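Local coordinates for probable sugar ABC transporter, sugar-binding protein (Streptococcus pneumoniae, PDB 2W7Y) that binds the blood group A-trisaccharide and probably delivers such glycans to an ABC transporter for uptake, at residues Leu156-Leu161 with Gly346-Asn351; Ala171-Pro176 with Ala190-Gln195; Ile304-Gly309 with Val385-Asp390. One frame throughout, in Å; residues are numbered along the deposited sequence.

Contact 1 (Leu156-Leu161 with Gly346-Asn351). With A2G (2-acetamido-2-deoxy-alpha-D-galactopyranose), chain C; GAL (beta-D-galactopyranose), chain B.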
loop_
_atom_site.group_PDB
_atom_site.type_symbol
_atom_site.label_atom_id
_atom_site.label_comp_id
_atom_site.label_asym_id
_atom_site.label_seq_id
_atom_site.Cartn_x
_atom_site.Cartn_y
_atom_site.Cartn_z
ATOM N N LEU A 156 6.548 -2.110 -5.257
ATOM C CA LEU A 156 6.773 -1.697 -3.879
ATOM C C LEU A 156 5.673 -0.783 -3.345
ATOM O O LEU A 156 5.150 0.064 -4.065
ATOM C CB LEU A 156 8.139 -1.021 -3.752
ATOM C CG LEU A 156 9.341 -1.822 -3.240
ATOM C CD1 LEU A 156 9.210 -3.339 -3.407
ATOM C CD2 LEU A 156 10.612 -1.305 -3.887
ATOM N N PHE A 157 5.337 -0.968 -2.070
ATOM C CA PHE A 157 4.346 -0.140 -1.396
ATOM C C PHE A 157 4.986 1.179 -0.959
ATOM O O PHE A 157 5.053 1.504 0.233
ATOM C CB PHE A 157 3.728 -0.884 -0.207
ATOM C CG PHE A 157 2.259 -0.620 -0.034
ATOM C CD1 PHE A 157 1.318 -1.445 -0.641
ATOM C CD2 PHE A 157 1.813 0.466 0.714
ATOM C CE1 PHE A 157 -0.044 -1.201 -0.498
ATOM C CE2 PHE A 157 0.455 0.712 0.860
ATOM C CZ PHE A 157 -0.476 -0.118 0.252
ATOM N N THR A 158 5.455 1.927 -1.953
ATOM C CA THR A 158 6.136 3.197 -1.756
ATOM C C THR A 158 5.074 4.286 -1.736
ATOM O O THR A 158 4.417 4.541 -2.746
ATOM C CB THR A 158 7.167 3.435 -2.886
ATOM O OG1 THR A 158 8.034 2.300 -2.972
ATOM C CG2 THR A 158 8.000 4.702 -2.643
HETATM N N MSE A 159 4.902 4.915 -0.577
HETATM C CA MSE A 159 3.774 5.821 -0.375
HETATM C C MSE A 159 4.075 7.133 0.362
HETATM O O MSE A 159 4.431 7.135 1.545
HETATM C CB MSE A 159 2.628 5.070 0.309
HETATM C CG MSE A 159 1.540 5.960 0.869
HETATM SE SE MSE A 159 -0.089 4.976 1.218
HETATM C CE MSE A 159 0.627 3.527 2.282
ATOM N N GLY A 160 3.919 8.242 -0.357
ATOM C CA GLY A 160 3.808 9.562 0.252
ATOM C C GLY A 160 2.351 9.984 0.199
ATOM O O GLY A 160 1.457 9.213 0.556
ATOM N N LEU A 161 2.100 11.207 -0.251
ATOM C CA LEU A 161 0.727 11.659 -0.449
ATOM C C LEU A 161 0.627 12.588 -1.667
ATOM O O LEU A 161 1.644 12.894 -2.303
ATOM C CB LEU A 161 0.155 12.272 0.853
ATOM C CG LEU A 161 0.245 13.727 1.363
ATOM C CD1 LEU A 161 0.344 13.742 2.890
ATOM C CD2 LEU A 161 1.366 14.548 0.782
ATOM N N GLY A 346 2.511 2.563 -13.917
ATOM C CA GLY A 346 3.187 3.698 -13.290
ATOM C C GLY A 346 3.500 3.413 -11.838
ATOM O O GLY A 346 3.038 4.130 -10.962
ATOM N N ALA A 347 4.279 2.363 -11.585
ATOM C CA ALA A 347 4.579 1.929 -10.220
ATOM C C ALA A 347 6.077 1.811 -9.935
ATOM O O ALA A 347 6.897 1.843 -10.855
ATOM C CB ALA A 347 3.873 0.620 -9.925
ATOM N N ASN A 348 6.418 1.696 -8.651
ATOM C CA ASN A 348 7.798 1.519 -8.206
ATOM C C ASN A 348 8.197 0.036 -8.244
ATOM O O ASN A 348 7.649 -0.778 -7.497
ATOM C CB ASN A 348 7.995 2.105 -6.801
ATOM C CG ASN A 348 9.463 2.140 -6.368
ATOM O OD1 ASN A 348 10.373 2.238 -7.192
ATOM N ND2 ASN A 348 9.691 2.078 -5.064
ATOM N N PRO A 349 9.159 -0.314 -9.119
ATOM C CA PRO A 349 9.597 -1.699 -9.278
ATOM C C PRO A 349 10.344 -2.219 -8.048
ATOM O O PRO A 349 11.039 -1.454 -7.374
ATOM C CB PRO A 349 10.543 -1.626 -10.481
ATOM C CG PRO A 349 11.047 -0.233 -10.484
ATOM C CD PRO A 349 9.901 0.602 -10.007
ATOM N N SER A 350 10.187 -3.509 -7.760
ATOM C CA SER A 350 10.915 -4.148 -6.664
ATOM C C SER A 350 12.367 -4.397 -7.058
ATOM O O SER A 350 13.256 -4.436 -6.205
ATOM C CB SER A 350 10.244 -5.462 -6.249
ATOM O OG SER A 350 10.346 -6.449 -7.260
ATOM N N ASN A 351 12.593 -4.560 -8.360
ATOM C CA ASN A 351 13.913 -4.858 -8.900
ATOM C C ASN A 351 14.826 -3.640 -8.852
ATOM O O ASN A 351 14.587 -2.641 -9.534
ATOM C CB ASN A 351 13.791 -5.388 -10.329
ATOM C CG ASN A 351 15.073 -6.012 -10.844
ATOM O OD1 ASN A 351 16.149 -5.829 -10.275
ATOM N ND2 ASN A 351 14.960 -6.756 -11.936
HETATM O O5 A2G C . -3.789 1.085 -3.231
HETATM C C1 A2G C . -3.327 -0.184 -2.694
HETATM C C2 A2G C . -4.229 -0.552 -1.528
HETATM N N2 A2G C . -3.854 -1.844 -0.953
HETATM C C3 A2G C . -5.680 -0.662 -2.017
HETATM O O3 A2G C . -6.528 -1.101 -0.954
HETATM C C4 A2G C . -6.151 0.670 -2.602
HETATM O O4 A2G C . -6.181 1.676 -1.581
HETATM C C5 A2G C . -5.184 1.087 -3.717
HETATM C C6 A2G C . -5.538 2.454 -4.298
HETATM O O6 A2G C . -4.526 2.822 -5.238
HETATM C C7 A2G C . -3.607 -1.992 0.344
HETATM O O7 A2G C . -3.636 -1.082 1.172
HETATM C C8 A2G C . -3.257 -3.420 0.753
HETATM C C1 GAL B . -1.749 -1.844 -7.025
HETATM C C2 GAL B . -2.685 -1.920 -5.818
HETATM C C3 GAL B . -2.245 -0.937 -4.728
HETATM C C4 GAL B . -0.744 -1.040 -4.435
HETATM C C5 GAL B . 0.031 -0.918 -5.755
HETATM C C6 GAL B . 1.552 -0.997 -5.599
HETATM O O1 GAL B . -2.013 -2.938 -7.874
HETATM O O2 GAL B . -3.992 -1.614 -6.257
HETATM O O3 GAL B . -3.005 -1.145 -3.560
HETATM O O4 GAL B . -0.485 -2.265 -3.790
HETATM O O5 GAL B . -0.392 -1.933 -6.646
HETATM O O6 GAL B . 2.161 -0.379 -6.718
HETATM O O HOH W 1 4.473 1.161 -6.509
#
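Leu156 N donates to Asn348 O at 2.8 Å, and two residues further on Thr158 OG1 accepts from Asn348 ND2 at 2.7 Å, so Asn348 is gripped through both backbone and side chain. The hydroxyl lies only 9° out of the amide plane of Asn348, and the N-H...O angle of 156° makes this a fairly straight bond. With Asn348 CG anti to the backbone N (chi1 -171°), the amide is carried across to Thr158, the two side chains meeting at about a right angle. The two methyls of Leu156 spread over the next residues: CD2 lies 3.5 Å from Pro349 O, and CD1 lies 3.7 Å from Ser350 CB. A water takes the next place, donating to Leu156 O, accepting from Asn348 N at 2.9 Å and hydrogen-bonded to O6 of the bound galactose. The CB of Phe157, the centre of an inverse gamma turn, is directed away from 346-351, and its ring borders the bound glycan. Its CZ is 3.4 Å from O7 of the N-acetylgalactosamine, which sits at the ring edge, while Trp282 packs edge-to-face with the same ring. Ser350 OG bonds to Asn135 O. These bonds probably help hold this pocket wall, whose backbone meets galactose through water.

Contact 2 (Ala171-Pro176 with Ala190-Gln195); sequences AGAKTP and ASIRKQ
Ala171 meets the last turn of helix 182-193 where a Schellman motif ends the preceding helix 165-171, so the contact joins two consecutive helices near their C-terminal ends. The Ala171 methyl points toward the second helix and lies 3.7 Å from Ile192 CG1, with Ser191 O at 3.8 Å from the same CB. Gly172 then turns the chain as the C-prime residue: its phi is +67°, and the motif's two bonds run from Ala173 N to Phe168 O and from Gly172 N to Ala169 O. This reversal returns Ala173 to the interface, its CB 4.1 Å from Ile192 CG1 and 4.2 Å from Ser191 CB. One isoleucine branch thus serves both alanines: with CG1 anti to the carbonyl carbon (chi1 -74°), it faces the two methyls, and CD1 also reaches Ala173 CB. Ile192 also packs on Ile167 and Phe168 of the first helix, which continues the apolar seam. Ser191 meets Ala173 through CB; its OG is hydrogen-bonded to Gln187 O within its own helix. No hydrogen bond crosses between 171-176 and 190-195, and the contact rests on van der Waals packing, in which Ala171 buries the largest area. Gln195 bends at chi2 (-92°) and brings its amide alongside the backbone of Ala171, NE2 standing 3.3 Å from Ala171 CA.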
loop_
_atom_site.group_PDB
_atom_site.type_symbol
_atom_site.label_atom_id
_atom_site.label_comp_id
_atom_site.label_asym_id
_atom_site.label_seq_id
_atom_site.Cartn_x
_atom_site.Cartn_y
_atom_site.Cartn_z
ATOM N N ALA A 171 -6.111 28.929 -0.425
ATOM C CA ALA A 171 -6.412 28.898 1.002
ATOM C C ALA A 171 -5.345 29.604 1.834
ATOM O O ALA A 171 -5.570 29.905 3.007
ATOM C CB ALA A 171 -6.580 27.460 1.465
ATOM N N GLY A 172 -4.190 29.864 1.221
ATOM C CA GLY A 172 -3.016 30.376 1.927
ATOM C C GLY A 172 -2.466 29.332 2.885
ATOM O O GLY A 172 -1.963 29.666 3.954
ATOM N N ALA A 173 -2.573 28.064 2.491
ATOM C CA ALA A 173 -2.208 26.945 3.355
ATOM C C ALA A 173 -0.783 26.459 3.095
ATOM O O ALA A 173 -0.336 26.404 1.943
ATOM C CB ALA A 173 -3.208 25.803 3.195
ATOM N N LYS A 174 -0.080 26.116 4.176
ATOM C CA LYS A 174 1.251 25.513 4.096
ATOM C C LYS A 174 1.191 24.229 3.278
ATOM O O LYS A 174 0.337 23.374 3.511
ATOM C CB LYS A 174 1.788 25.193 5.495
ATOM C CG LYS A 174 2.297 26.388 6.300
ATOM C CD LYS A 174 2.771 25.914 7.673
ATOM C CE LYS A 174 3.207 27.059 8.567
ATOM N NZ LYS A 174 4.604 27.459 8.282
ATOM N N THR A 175 2.092 24.104 2.310
ATOM C CA THR A 175 2.165 22.904 1.483
ATOM C C THR A 175 2.883 21.794 2.270
ATOM O O THR A 175 3.566 22.092 3.252
ATOM C CB THR A 175 2.841 23.196 0.121
ATOM O OG1 THR A 175 4.112 23.822 0.331
ATOM C CG2 THR A 175 1.970 24.122 -0.711
ATOM N N PRO A 176 2.699 20.512 1.876
ATOM C CA PRO A 176 3.316 19.376 2.572
ATOM C C PRO A 176 4.801 19.511 2.945
ATOM O O PRO A 176 5.209 19.019 3.998
ATOM C CB PRO A 176 3.099 18.226 1.594
ATOM C CG PRO A 176 1.798 18.553 0.977
ATOM C CD PRO A 176 1.846 20.043 0.765
ATOM N N ALA A 190 -7.478 23.097 8.274
ATOM C CA ALA A 190 -8.467 24.067 8.749
ATOM C C ALA A 190 -8.639 25.239 7.771
ATOM O O ALA A 190 -9.764 25.636 7.468
ATOM C CB ALA A 190 -8.097 24.568 10.140
ATOM N N SER A 191 -7.522 25.768 7.270
ATOM C CA SER A 191 -7.519 26.847 6.272
ATOM C C SER A 191 -8.273 26.490 4.995
ATOM O O SER A 191 -8.988 27.325 4.438
ATOM C CB SER A 191 -6.085 27.230 5.904
ATOM O OG SER A 191 -5.358 27.645 7.043
ATOM N N ILE A 192 -8.095 25.252 4.539
ATOM C CA ILE A 192 -8.691 24.764 3.296
ATOM C C ILE A 192 -10.200 24.572 3.441
ATOM O O ILE A 192 -10.956 24.809 2.494
ATOM C CB ILE A 192 -7.989 23.461 2.818
ATOM C CG1 ILE A 192 -6.603 23.801 2.255
ATOM C CG2 ILE A 192 -8.823 22.737 1.759
ATOM C CD1 ILE A 192 -5.632 22.669 2.260
ATOM N N ARG A 193 -10.624 24.161 4.634
ATOM C CA ARG A 193 -12.042 23.976 4.949
ATOM C C ARG A 193 -12.806 25.298 5.052
ATOM O O ARG A 193 -14.033 25.312 4.938
ATOM C CB ARG A 193 -12.217 23.149 6.231
ATOM C CG ARG A 193 -11.808 21.696 6.087
ATOM C CD ARG A 193 -12.131 20.886 7.332
ATOM N NE ARG A 193 -11.423 19.606 7.319
ATOM C CZ ARG A 193 -10.347 19.325 8.050
ATOM N NH1 ARG A 193 -9.845 20.217 8.891
ATOM N NH2 ARG A 193 -9.774 18.136 7.946
ATOM N N LYS A 194 -12.086 26.400 5.268
ATOM C CA LYS A 194 -12.690 27.741 5.266
ATOM C C LYS A 194 -13.180 28.140 3.870
ATOM O O LYS A 194 -14.009 29.044 3.722
ATOM C CB LYS A 194 -11.712 28.784 5.810
ATOM C CG LYS A 194 -11.631 28.822 7.328
ATOM C CD LYS A 194 -10.428 29.619 7.803
ATOM C CE LYS A 194 -10.280 29.545 9.317
ATOM N NZ LYS A 194 -8.862 29.709 9.748
ATOM N N GLN A 195 -12.650 27.458 2.858
ATOM C CA GLN A 195 -13.110 27.587 1.480
ATOM C C GLN A 195 -14.246 26.593 1.270
ATOM O O GLN A 195 -14.223 25.496 1.834
ATOM C CB GLN A 195 -11.975 27.252 0.506
ATOM C CG GLN A 195 -10.599 27.799 0.885
ATOM C CD GLN A 195 -10.306 29.158 0.280
ATOM O OE1 GLN A 195 -10.755 29.474 -0.824
ATOM N NE2 GLN A 195 -9.536 29.964 0.996
#

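Contact 3 (Ile304-Gly309 with Val385-Asp390); sequences ISSSGG and VPTVSD
Val385 pairs with Ile304 in a parallel beta bridge, their CA atoms 5.0 Å apart. Its carbonyl oxygen accepts from Ser305 N at 2.8 Å, with an N-H...O angle of 162° and the donor tilted somewhat out of the carbonyl plane. The same oxygen also receives a CA-H...O contact from Ile304. Both side chains of the bridge project from one face of the sheet, where Val385 CG2 meets Ile304 CG1 at an oblique approach. Pro386 follows; its CB is directed away from 304-309 overall, yet that atom still rests against Ser306 CB, while its carbonyl bonds to Asn212 ND2.

Thr387 takes the N-cap position of helix 388-392: its OG1 accepts from Asp390 N at 3.3 Å. The chain thus passes from strand 383-385, parallel to 302-306, through Pro386 into a capped helix. With OG1 between the backbone N and the carbonyl carbon (chi1 54°), the methyl CG2 is left beside the backbone N, and it faces two residues of the other segment: Ile304 CG2 at 3.7 Å and Ser306 OG at 3.3 Å. A weak hydrogen bond links the hydroxyls of Ser306 and Thr387.

Asp390 closes the interface from the first turn of the helix. Its side chain reaches back to the loop after strand 302-306, where OD1 uses its syn lone pair to accept from Gly308 N at 2.8 Å, with an N-H...O angle of 151°. OD2 lies alongside Gly308 CA. Gly308 has positive phi, a conformation that by itself favours glycine. Ser306 CB approaches Asp390 OD1 to 3.2 Å, packed against the same carboxylate oxygen that holds the Gly308 amide.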
loop_
_atom_site.group_PDB
_atom_site.type_symbol
_atom_site.label_atom_id
_atom_site.label_comp_id
_atom_site.label_asym_id
_atom_site.label_seq_id
_atom_site.Cartn_x
_atom_site.Cartn_y
_atom_site.Cartn_z
ATOM N N ILE A 304 5.848 6.449 3.919
ATOM C CA ILE A 304 5.653 5.010 4.030
ATOM C C ILE A 304 6.524 4.304 2.988
ATOM O O ILE A 304 6.488 4.645 1.802
ATOM C CB ILE A 304 4.151 4.615 3.887
ATOM C CG1 ILE A 304 3.356 5.104 5.105
ATOM C CG2 ILE A 304 3.994 3.101 3.731
ATOM C CD1 ILE A 304 1.872 5.326 4.866
ATOM N N SER A 305 7.324 3.345 3.449
ATOM C CA SER A 305 8.118 2.505 2.558
ATOM C C SER A 305 8.112 1.069 3.039
ATOM O O SER A 305 8.871 0.688 3.939
ATOM C CB SER A 305 9.554 3.010 2.428
ATOM O OG SER A 305 10.215 2.348 1.361
ATOM N N SER A 306 7.227 0.282 2.444
ATOM C CA SER A 306 7.172 -1.138 2.717
ATOM C C SER A 306 7.043 -1.920 1.422
ATOM O O SER A 306 7.026 -1.338 0.330
ATOM C CB SER A 306 6.044 -1.468 3.694
ATOM O OG SER A 306 4.798 -1.105 3.145
ATOM N N SER A 307 6.995 -3.241 1.549
ATOM C CA SER A 307 6.888 -4.132 0.409
ATOM C C SER A 307 5.429 -4.345 0.050
ATOM O O SER A 307 5.034 -4.160 -1.103
ATOM C CB SER A 307 7.543 -5.475 0.732
ATOM O OG SER A 307 8.862 -5.290 1.215
ATOM N N GLY A 308 4.637 -4.708 1.058
ATOM C CA GLY A 308 3.284 -5.217 0.862
ATOM C C GLY A 308 3.324 -6.712 0.584
ATOM O O GLY A 308 4.392 -7.282 0.360
ATOM N N GLY A 309 2.160 -7.353 0.618
ATOM C CA GLY A 309 2.031 -8.724 0.138
ATOM C C GLY A 309 1.932 -8.703 -1.376
ATOM O O GLY A 309 1.452 -7.729 -1.967
ATOM N N VAL A 385 8.585 4.510 7.486
ATOM C CA VAL A 385 7.904 3.442 8.228
ATOM C C VAL A 385 7.298 2.376 7.299
ATOM O O VAL A 385 6.999 2.667 6.141
ATOM C CB VAL A 385 6.792 3.999 9.187
ATOM C CG1 VAL A 385 7.401 4.831 10.308
ATOM C CG2 VAL A 385 5.738 4.798 8.426
ATOM N N PRO A 386 7.143 1.128 7.796
ATOM C CA PRO A 386 6.397 0.130 7.036
ATOM C C PRO A 386 4.895 0.270 7.298
ATOM O O PRO A 386 4.492 1.001 8.206
ATOM C CB PRO A 386 6.921 -1.195 7.595
ATOM C CG PRO A 386 7.271 -0.890 9.009
ATOM C CD PRO A 386 7.662 0.576 9.065
ATOM N N THR A 387 4.071 -0.413 6.514
ATOM C CA THR A 387 2.624 -0.351 6.725
ATOM C C THR A 387 2.231 -1.193 7.931
ATOM O O THR A 387 2.817 -2.259 8.172
ATOM C CB THR A 387 1.819 -0.844 5.508
ATOM O OG1 THR A 387 2.257 -2.160 5.151
ATOM C CG2 THR A 387 1.982 0.092 4.325
ATOM N N VAL A 388 1.249 -0.699 8.684
ATOM C CA VAL A 388 0.609 -1.450 9.767
ATOM C C VAL A 388 0.272 -2.876 9.315
ATOM O O VAL A 388 0.507 -3.839 10.051
ATOM C CB VAL A 388 -0.675 -0.723 10.278
ATOM C CG1 VAL A 388 -1.569 -1.661 11.089
ATOM C CG2 VAL A 388 -0.308 0.513 11.097
ATOM N N SER A 389 -0.253 -2.991 8.097
ATOM C CA SER A 389 -0.627 -4.271 7.500
ATOM C C SER A 389 0.528 -5.271 7.406
ATOM O O SER A 389 0.348 -6.450 7.695
ATOM C CB SER A 389 -1.228 -4.037 6.110
ATOM O OG SER A 389 -1.875 -5.204 5.639
ATOM N N ASP A 390 1.705 -4.794 7.001
ATOM C CA ASP A 390 2.883 -5.649 6.823
ATOM C C ASP A 390 3.423 -6.177 8.143
ATOM O O ASP A 390 3.742 -7.363 8.272
ATOM C CB ASP A 390 3.993 -4.891 6.082
ATOM C CG ASP A 390 3.827 -4.927 4.569
ATOM O OD1 ASP A 390 4.702 -4.374 3.870
ATOM O OD2 ASP A 390 2.838 -5.510 4.074
#

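In the fold
Contacts 1 and 3 lie in the buried centre of the chain, about 11 Å apart between centres, and share one mixed sheet: strands 157-164 and 302-306 are neighbours in it, joined by a probable hydrogen bond from Ile304 N to Met159 O. Both rely on directed polar bonds, contact 1 adding a water and sugar and contact 3 a carboxylate and a helix cap. Phe157 bridges them, packing on Thr387 and Ser306. Contact 2 stands apart, partly buried, its centre about 27 Å from the chain centre, and depends on apolar contacts between helix ends. It is nested within the loop closed by contact 1, which it touches through Pro176 and Leu161.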